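Local coordinates for protein halohydrin epoxidase A (Corynebacterium sp., PDB 4Z9F) that probably catalyses the reversible conversion of halohydrins into epoxides with release of hydrogen halide, on a Rossmann-like fold, at residues Met1-Val6 / Asp64-His69; Gly14-Glu19 / Asn178-Pro183. The protein carries 1 engineered substitution. All blocks are in the same frame, centred on the assembly; numbering follows the deposited sequence.

Contact 1. Residues Met1-Val6 / Asp64-His69; sequences MKIALV and DATLQH
I3 and L5 belong to strand 3-6, the first strand in the chain of the parallel Rossmann-like sheet, and they pack against T66 near the end of helix 62-67. The strand lies inside the sheet, between strands 27-30 and 73-79. T66 gives up the most surface of the contact, 72 Å² of the 177 Å² buried in total, and its two branches meet different residues. The methyl CG2 of T66 meets CG2 of I3 at 4.0 Å, and the two side chains run in roughly opposite senses there. The hydroxyl of T66 lies over the side chain of L5. L5 CD1 is the nearest carbon, 3.5 Å from T66 OG1, and L5 CD2 follows at 3.8 Å from the same oxygen. With CG trans to the backbone N (chi1 167°), L5 lies broadside, all four side-chain carbons within about 4 Å of T66 OG1. A T66 chi1 of -54° turns the hydroxyl back along the helix to hydrogen-bond with L62 O and leaves the methyl for I3. Further out, I3 CD1 comes within 4.4 Å of H69 O. The turn holding H69 is closed by H69 N to T66 O at 2.9 Å. The T66 side chain also touches V29 and I73, so it spans the strands on both sides of strand 3-6. No hydrogen bond crosses between the segments. The contact is therefore held by van der Waals packing, and the buried hydroxyl of T66 has its polar partner within its own helix, which lets it sit among the leucine carbons.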
ATOM      1  N   MET C   1      -1.141   6.904  39.275  1.00 41.99           N
ATOM      2  CA  MET C   1      -0.362   7.270  38.099  1.00 34.23           C
ATOM      3  C   MET C   1      -0.265   6.099  37.133  1.00 31.80           C
ATOM      4  O   MET C   1      -0.065   4.950  37.547  1.00 30.62           O
ATOM      5  CB  MET C   1       1.043   7.736  38.501  1.00 33.24           C
ATOM      6  CG  MET C   1       1.088   9.131  39.105  1.00 37.14           C
ATOM      7  SD  MET C   1       2.766   9.647  39.508  1.00 53.75           S
ATOM      8  CE  MET C   1       3.275  10.420  37.968  1.00 36.16           C
ATOM      9  N   LYS C   2      -0.408   6.400  35.841  1.00 29.03           N
ATOM     10  CA  LYS C   2      -0.289   5.375  34.818  1.00 26.40           C
ATOM     11  C   LYS C   2       1.169   4.981  34.641  1.00 24.59           C
ATOM     12  O   LYS C   2       2.072   5.813  34.738  1.00 27.19           O
ATOM     13  CB  LYS C   2      -0.874   5.877  33.496  1.00 27.10           C
ATOM     14  CG  LYS C   2      -2.359   6.194  33.576  1.00 26.47           C
ATOM     15  CD  LYS C   2      -2.919   6.699  32.257  1.00 29.80           C
ATOM     16  CE  LYS C   2      -4.443   6.764  32.292  1.00 36.11           C
ATOM     17  NZ  LYS C   2      -5.005   7.437  31.085  1.00 38.79           N
ATOM     18  N   ILE C   3       1.397   3.699  34.388  1.00 24.92           N
ATOM     19  CA  ILE C   3       2.739   3.170  34.177  1.00 24.98           C
ATOM     20  C   ILE C   3       2.955   2.995  32.684  1.00 25.58           C
ATOM     21  O   ILE C   3       2.078   2.474  31.979  1.00 22.26           O
ATOM     22  CB  ILE C   3       2.945   1.836  34.908  1.00 27.63           C
ATOM     23  CG1 ILE C   3       2.348   1.897  36.325  1.00 28.83           C
ATOM     24  CG2 ILE C   3       4.419   1.481  34.935  1.00 26.11           C
ATOM     25  CD1 ILE C   3       2.849   3.045  37.150  1.00 33.16           C
ATOM     26  N   ALA C   4       4.114   3.433  32.204  1.00 24.07           N
ATOM     27  CA  ALA C   4       4.555   3.165  30.847  1.00 22.56           C
ATOM     28  C   ALA C   4       5.907   2.475  30.887  1.00 24.53           C
ATOM     29  O   ALA C   4       6.718   2.709  31.793  1.00 28.04           O
ATOM     30  CB  ALA C   4       4.652   4.453  30.012  1.00 21.36           C
ATOM     31  N   LEU C   5       6.121   1.590  29.923  1.00 20.19           N
ATOM     32  CA  LEU C   5       7.404   0.953  29.691  1.00 19.53           C
ATOM     33  C   LEU C   5       7.936   1.476  28.361  1.00 24.98           C
ATOM     34  O   LEU C   5       7.203   1.488  27.367  1.00 21.93           O
ATOM     35  CB  LEU C   5       7.268  -0.569  29.662  1.00 20.28           C
ATOM     36  CG  LEU C   5       8.467  -1.358  29.127  1.00 22.38           C
ATOM     37  CD1 LEU C   5       9.711  -1.159  29.998  1.00 23.14           C
ATOM     38  CD2 LEU C   5       8.126  -2.831  28.990  1.00 23.84           C
ATOM     39  N   VAL C   6       9.181   1.955  28.364  1.00 22.14           N
ATOM     40  CA  VAL C   6       9.850   2.465  27.166  1.00 21.54           C
ATOM     41  C   VAL C   6      11.176   1.735  27.032  1.00 22.59           C
ATOM     42  O   VAL C   6      12.010   1.787  27.944  1.00 24.00           O
ATOM     43  CB  VAL C   6      10.085   3.984  27.231  1.00 20.78           C
ATOM     44  CG1 VAL C   6      10.887   4.455  26.002  1.00 22.64           C
ATOM     45  CG2 VAL C   6       8.759   4.745  27.374  1.00 19.83           C
ATOM     46  N   ASP C  64       7.574  -8.194  33.442  1.00 26.82           N
ATOM     47  CA  ASP C  64       7.521  -8.569  34.856  1.00 29.85           C
ATOM     48  C   ASP C  64       8.328  -7.593  35.708  1.00 30.80           C
ATOM     49  O   ASP C  64       7.886  -7.189  36.790  1.00 31.18           O
ATOM     50  CB  ASP C  64       8.021 -10.003  35.045  1.00 30.09           C
ATOM     51  CG  ASP C  64       6.982 -11.053  34.647  1.00 40.28           C
ATOM     52  OD1 ASP C  64       5.769 -10.749  34.645  1.00 37.59           O
ATOM     53  OD2 ASP C  64       7.388 -12.199  34.338  1.00 49.20           O
ATOM     54  N   ALA C  65       9.497  -7.169  35.218  1.00 28.95           N
ATOM     55  CA  ALA C  65      10.284  -6.172  35.942  1.00 29.16           C
ATOM     56  C   ALA C  65       9.532  -4.854  36.072  1.00 29.31           C
ATOM     57  O   ALA C  65       9.562  -4.215  37.132  1.00 29.50           O
ATOM     58  CB  ALA C  65      11.626  -5.950  35.249  1.00 28.90           C
ATOM     59  N   THR C  66       8.859  -4.420  35.002  1.00 29.35           N
ATOM     60  CA  THR C  66       8.035  -3.220  35.093  1.00 23.74           C
ATOM     61  C   THR C  66       6.951  -3.383  36.149  1.00 29.51           C
ATOM     62  O   THR C  66       6.629  -2.433  36.873  1.00 27.12           O
ATOM     63  CB  THR C  66       7.401  -2.905  33.737  1.00 28.35           C
ATOM     64  OG1 THR C  66       8.431  -2.827  32.745  1.00 29.09           O
ATOM     65  CG2 THR C  66       6.651  -1.583  33.793  1.00 21.01           C
ATOM     66  N   LEU C  67       6.380  -4.585  36.250  1.00 29.70           N
ATOM     67  CA  LEU C  67       5.259  -4.804  37.156  1.00 29.76           C
ATOM     68  C   LEU C  67       5.692  -4.835  38.615  1.00 33.03           C
ATOM     69  O   LEU C  67       4.827  -4.787  39.500  1.00 30.65           O
ATOM     70  CB  LEU C  67       4.521  -6.099  36.786  1.00 29.00           C
ATOM     71  CG  LEU C  67       3.211  -6.023  35.978  1.00 33.16           C
ATOM     72  CD1 LEU C  67       2.670  -4.608  35.800  1.00 31.97           C
ATOM     73  CD2 LEU C  67       3.356  -6.713  34.641  1.00 31.80           C
ATOM     74  N   GLN C  68       6.999  -4.896  38.887  1.00 32.17           N
ATOM     75  CA  GLN C  68       7.479  -4.676  40.247  1.00 34.40           C
ATOM     76  C   GLN C  68       7.290  -3.235  40.702  1.00 35.46           C
ATOM     77  O   GLN C  68       7.510  -2.949  41.883  1.00 34.62           O
ATOM     78  CB  GLN C  68       8.962  -5.057  40.364  1.00 38.11           C
ATOM     79  CG  GLN C  68       9.267  -6.555  40.255  1.00 40.70           C
ATOM     80  CD  GLN C  68       8.901  -7.348  41.515  1.00 52.07           C
ATOM     81  OE1 GLN C  68       7.806  -7.204  42.072  1.00 54.14           O
ATOM     82  NE2 GLN C  68       9.829  -8.182  41.972  1.00 53.52           N
ATOM     83  N   HIS C  69       6.884  -2.325  39.808  1.00 32.24           N
ATOM     84  CA  HIS C  69       6.775  -0.907  40.128  1.00 27.16           C
ATOM     85  C   HIS C  69       5.356  -0.363  40.009  1.00 28.85           C
ATOM     86  O   HIS C  69       5.162   0.850  40.124  1.00 33.69           O
ATOM     87  CB  HIS C  69       7.720  -0.090  39.240  1.00 29.67           C
ATOM     88  CG  HIS C  69       9.170  -0.404  39.449  1.00 27.73           C
ATOM     89  ND1 HIS C  69       9.866  -1.282  38.650  1.00 32.08           N
ATOM     90  CD2 HIS C  69      10.052   0.044  40.372  1.00 29.99           C
ATOM     91  CE1 HIS C  69      11.117  -1.362  39.066  1.00 31.37           C
ATOM     92  NE2 HIS C  69      11.255  -0.567  40.113  1.00 35.05           N
TER

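Contact 2. Residues Gly14-Glu19 / Asn178-Pro183; sequences GPAAVE and NFFNNP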
ATOM      1  N   GLY C  14      13.180   7.199  22.172  1.00 22.31           N
ATOM      2  CA  GLY C  14      13.143   7.053  23.615  1.00 23.82           C
ATOM      3  C   GLY C  14      12.989   8.364  24.364  1.00 22.34           C
ATOM      4  O   GLY C  14      12.020   8.572  25.101  1.00 27.60           O
ATOM      5  N   PRO C  15      13.941   9.287  24.186  1.00 23.08           N
ATOM      6  CA  PRO C  15      13.858  10.562  24.923  1.00 22.32           C
ATOM      7  C   PRO C  15      12.557  11.314  24.713  1.00 22.65           C
ATOM      8  O   PRO C  15      12.013  11.891  25.665  1.00 20.08           O
ATOM      9  CB  PRO C  15      15.067  11.342  24.386  1.00 22.52           C
ATOM     10  CG  PRO C  15      16.063  10.268  24.076  1.00 23.56           C
ATOM     11  CD  PRO C  15      15.256   9.102  23.551  1.00 23.37           C
ATOM     12  N   ALA C  16      12.028  11.318  23.492  1.00 22.27           N
ATOM     13  CA  ALA C  16      10.772  12.021  23.253  1.00 20.40           C
ATOM     14  C   ALA C  16       9.624  11.366  24.012  1.00 20.30           C
ATOM     15  O   ALA C  16       8.764  12.060  24.572  1.00 22.36           O
ATOM     16  CB  ALA C  16      10.470  12.062  21.749  1.00 21.31           C
ATOM     17  N   ALA C  17       9.598  10.035  24.026  1.00 22.02           N
ATOM     18  CA  ALA C  17       8.521   9.304  24.681  1.00 21.62           C
ATOM     19  C   ALA C  17       8.608   9.462  26.195  1.00 20.85           C
ATOM     20  O   ALA C  17       7.607   9.740  26.859  1.00 21.33           O
ATOM     21  CB  ALA C  17       8.583   7.833  24.278  1.00 21.25           C
ATOM     22  N   VAL C  18       9.809   9.298  26.748  1.00 24.26           N
ATOM     23  CA  VAL C  18       9.991   9.402  28.195  1.00 22.80           C
ATOM     24  C   VAL C  18       9.600  10.792  28.683  1.00 23.03           C
ATOM     25  O   VAL C  18       8.922  10.942  29.707  1.00 25.71           O
ATOM     26  CB  VAL C  18      11.442   9.039  28.570  1.00 21.87           C
ATOM     27  CG1 VAL C  18      11.714   9.357  30.039  1.00 29.04           C
ATOM     28  CG2 VAL C  18      11.715   7.575  28.275  1.00 26.10           C
ATOM     29  N   GLU C  19       9.986  11.833  27.941  1.00 25.78           N
ATOM     30  CA  GLU C  19       9.598  13.181  28.341  1.00 23.44           C
ATOM     31  C   GLU C  19       8.100  13.413  28.191  1.00 27.03           C
ATOM     32  O   GLU C  19       7.469  13.985  29.085  1.00 22.10           O
ATOM     33  CB  GLU C  19      10.371  14.226  27.538  1.00 29.23           C
ATOM     34  CG  GLU C  19       9.863  15.647  27.776  1.00 30.75           C
ATOM     35  CD  GLU C  19      10.982  16.643  28.091  1.00 49.54           C
ATOM     36  OE1 GLU C  19      10.832  17.825  27.694  1.00 57.23           O
ATOM     37  OE2 GLU C  19      11.989  16.240  28.731  1.00 46.21           O
ATOM     38  N   ASN C 178      10.964   9.274   9.845  1.00 17.94           N
ATOM     39  CA  ASN C 178      12.118   9.700   9.057  1.00 20.05           C
ATOM     40  C   ASN C 178      12.202  11.213   9.205  1.00 17.07           C
ATOM     41  O   ASN C 178      11.203  11.876   9.494  1.00 16.56           O
ATOM     42  CB  ASN C 178      12.004   9.293   7.574  1.00 18.99           C
ATOM     43  CG  ASN C 178      13.364   9.250   6.862  1.00 24.26           C
ATOM     44  OD1 ASN C 178      14.416   9.519   7.462  1.00 23.53           O
ATOM     45  ND2 ASN C 178      13.346   8.907   5.569  1.00 28.94           N
ATOM     46  N   PHE C 179      13.406  11.755   9.008  1.00 19.10           N
ATOM     47  CA  PHE C 179      13.633  13.187   9.195  1.00 16.27           C
ATOM     48  C   PHE C 179      13.091  13.656  10.537  1.00 16.34           C
ATOM     49  O   PHE C 179      12.510  14.730  10.661  1.00 18.27           O
ATOM     50  CB  PHE C 179      13.036  13.976   8.036  1.00 19.12           C
ATOM     51  CG  PHE C 179      13.636  13.604   6.710  1.00 20.12           C
ATOM     52  CD1 PHE C 179      12.937  12.820   5.809  1.00 18.26           C
ATOM     53  CD2 PHE C 179      14.917  14.016   6.386  1.00 21.10           C
ATOM     54  CE1 PHE C 179      13.496  12.480   4.593  1.00 23.45           C
ATOM     55  CE2 PHE C 179      15.482  13.678   5.164  1.00 23.55           C
ATOM     56  CZ  PHE C 179      14.771  12.910   4.273  1.00 23.68           C
ATOM     57  N   PHE C 180      13.277  12.817  11.550  1.00 18.09           N
ATOM     58  CA  PHE C 180      12.796  13.050  12.905  1.00 18.93           C
ATOM     59  C   PHE C 180      13.988  13.448  13.768  1.00 16.77           C
ATOM     60  O   PHE C 180      14.949  12.681  13.884  1.00 20.88           O
ATOM     61  CB  PHE C 180      12.120  11.775  13.413  1.00 16.60           C
ATOM     62  CG  PHE C 180      11.938  11.720  14.890  1.00 17.46           C
ATOM     63  CD1 PHE C 180      12.187  10.541  15.582  1.00 19.08           C
ATOM     64  CD2 PHE C 180      11.492  12.830  15.588  1.00 17.21           C
ATOM     65  CE1 PHE C 180      11.997  10.477  16.955  1.00 17.65           C
ATOM     66  CE2 PHE C 180      11.322  12.774  16.964  1.00 22.39           C
ATOM     67  CZ  PHE C 180      11.578  11.602  17.639  1.00 15.68           C
ATOM     68  N   ASN C 181      13.945  14.663  14.336  1.00 18.22           N
ATOM     69  CA  ASN C 181      15.041  15.141  15.183  1.00 18.17           C
ATOM     70  C   ASN C 181      15.161  14.250  16.412  1.00 19.05           C
ATOM     71  O   ASN C 181      14.328  14.307  17.324  1.00 21.83           O
ATOM     72  CB  ASN C 181      14.810  16.605  15.573  1.00 17.47           C
ATOM     73  CG  ASN C 181      15.868  17.161  16.535  1.00 20.98           C
ATOM     74  OD1 ASN C 181      15.565  18.064  17.309  1.00 23.75           O
ATOM     75  ND2 ASN C 181      17.085  16.629  16.502  1.00 21.25           N
ATOM     76  N   ASN C 182      16.175  13.402  16.426  1.00 20.00           N
ATOM     77  CA  ASN C 182      16.342  12.419  17.485  1.00 20.89           C
ATOM     78  C   ASN C 182      17.818  12.060  17.568  1.00 20.44           C
ATOM     79  O   ASN C 182      18.554  12.222  16.585  1.00 22.03           O
ATOM     80  CB  ASN C 182      15.467  11.175  17.226  1.00 18.95           C
ATOM     81  CG  ASN C 182      16.052  10.242  16.197  1.00 19.08           C
ATOM     82  OD1 ASN C 182      16.930   9.443  16.507  1.00 18.66           O
ATOM     83  ND2 ASN C 182      15.549  10.320  14.950  1.00 21.55           N
ATOM     84  N   PRO C 183      18.290  11.585  18.727  1.00 22.77           N
ATOM     85  CA  PRO C 183      19.743  11.399  18.903  1.00 21.39           C
ATOM     86  C   PRO C 183      20.344  10.299  18.055  1.00 21.77           C
ATOM     87  O   PRO C 183      21.568  10.296  17.865  1.00 24.67           O
ATOM     88  CB  PRO C 183      19.872  11.068  20.397  1.00 23.78           C
ATOM     89  CG  PRO C 183      18.576  10.420  20.724  1.00 21.98           C
ATOM     90  CD  PRO C 183      17.555  11.229  19.956  1.00 20.17           C
TER
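P15 and P183 meet through their rings, and a second, separate touch, about one residue along the helix, is A16 on F180. These two pairs join the start of helix 14-23 to the loop that follows strand 170-177. P183 buries 30 Å², P15 27 Å² and A16 23 Å². The pyrrolidine rings touch at their outer corners, with P15 CG 4.2 Å from P183 CG. The two rings pass at a slant, so the contact stays at this corner and does not become a flat stack. In the other patch, the CB of A16 points at the loop and reaches the edge of the F180 ring, near its plane. The nearest pair is A16 CB to F180 CZ, at 4.3 Å. A chi1 of 163° swings the F180 ring away from its own backbone N and toward the helix, CZ first. One face of this ring carries CB of N182, 3.5 Å above the plane and toward the rim. The amide of N182 folds back on the loop. Its ND2 makes a weak bond to F180 O at 2.7 Å, with an N-H...O angle of 130°, and its OD1 accepts from the backbone N of T184 and of Y185. Polar bonds within the loop, and backbone bonds to G211 and F238, hold its shape, while its meeting with the helix is wholly apolar. In related halohydrin dehalogenases the loop after this strand lines the halide site, and a similar role is possible here. Around the contact, F180 also packs edge-to-face on F238 of strand 235-238 and touches M216 of helix 213-224. A17 touches I220 of that same helix, and V18 turns to strand 27-30.

The centres of contacts 1 and 2 lie about 21 Å apart in one Rossmann-like domain. Strand 3-6 and helix 14-23 follow each other in the chain and supply the first segment of each contact. The partners come later, first 64-69 and then 178-183, so the segments alternate along the sequence. The two regions touch directly: V6 CG1 is 3.9 Å from V18 CG2 and 4.2 Å from G14 CA. Residues I3 and L5 of the strand face helix 62-67, while A4 and V6 point to the opposite face, where helix 14-23 packs. Strand 3-6 is thus sandwiched between two helices, and helix 14-23 also meets the loop after strand 170-177, which in related enzymes borders the halide site.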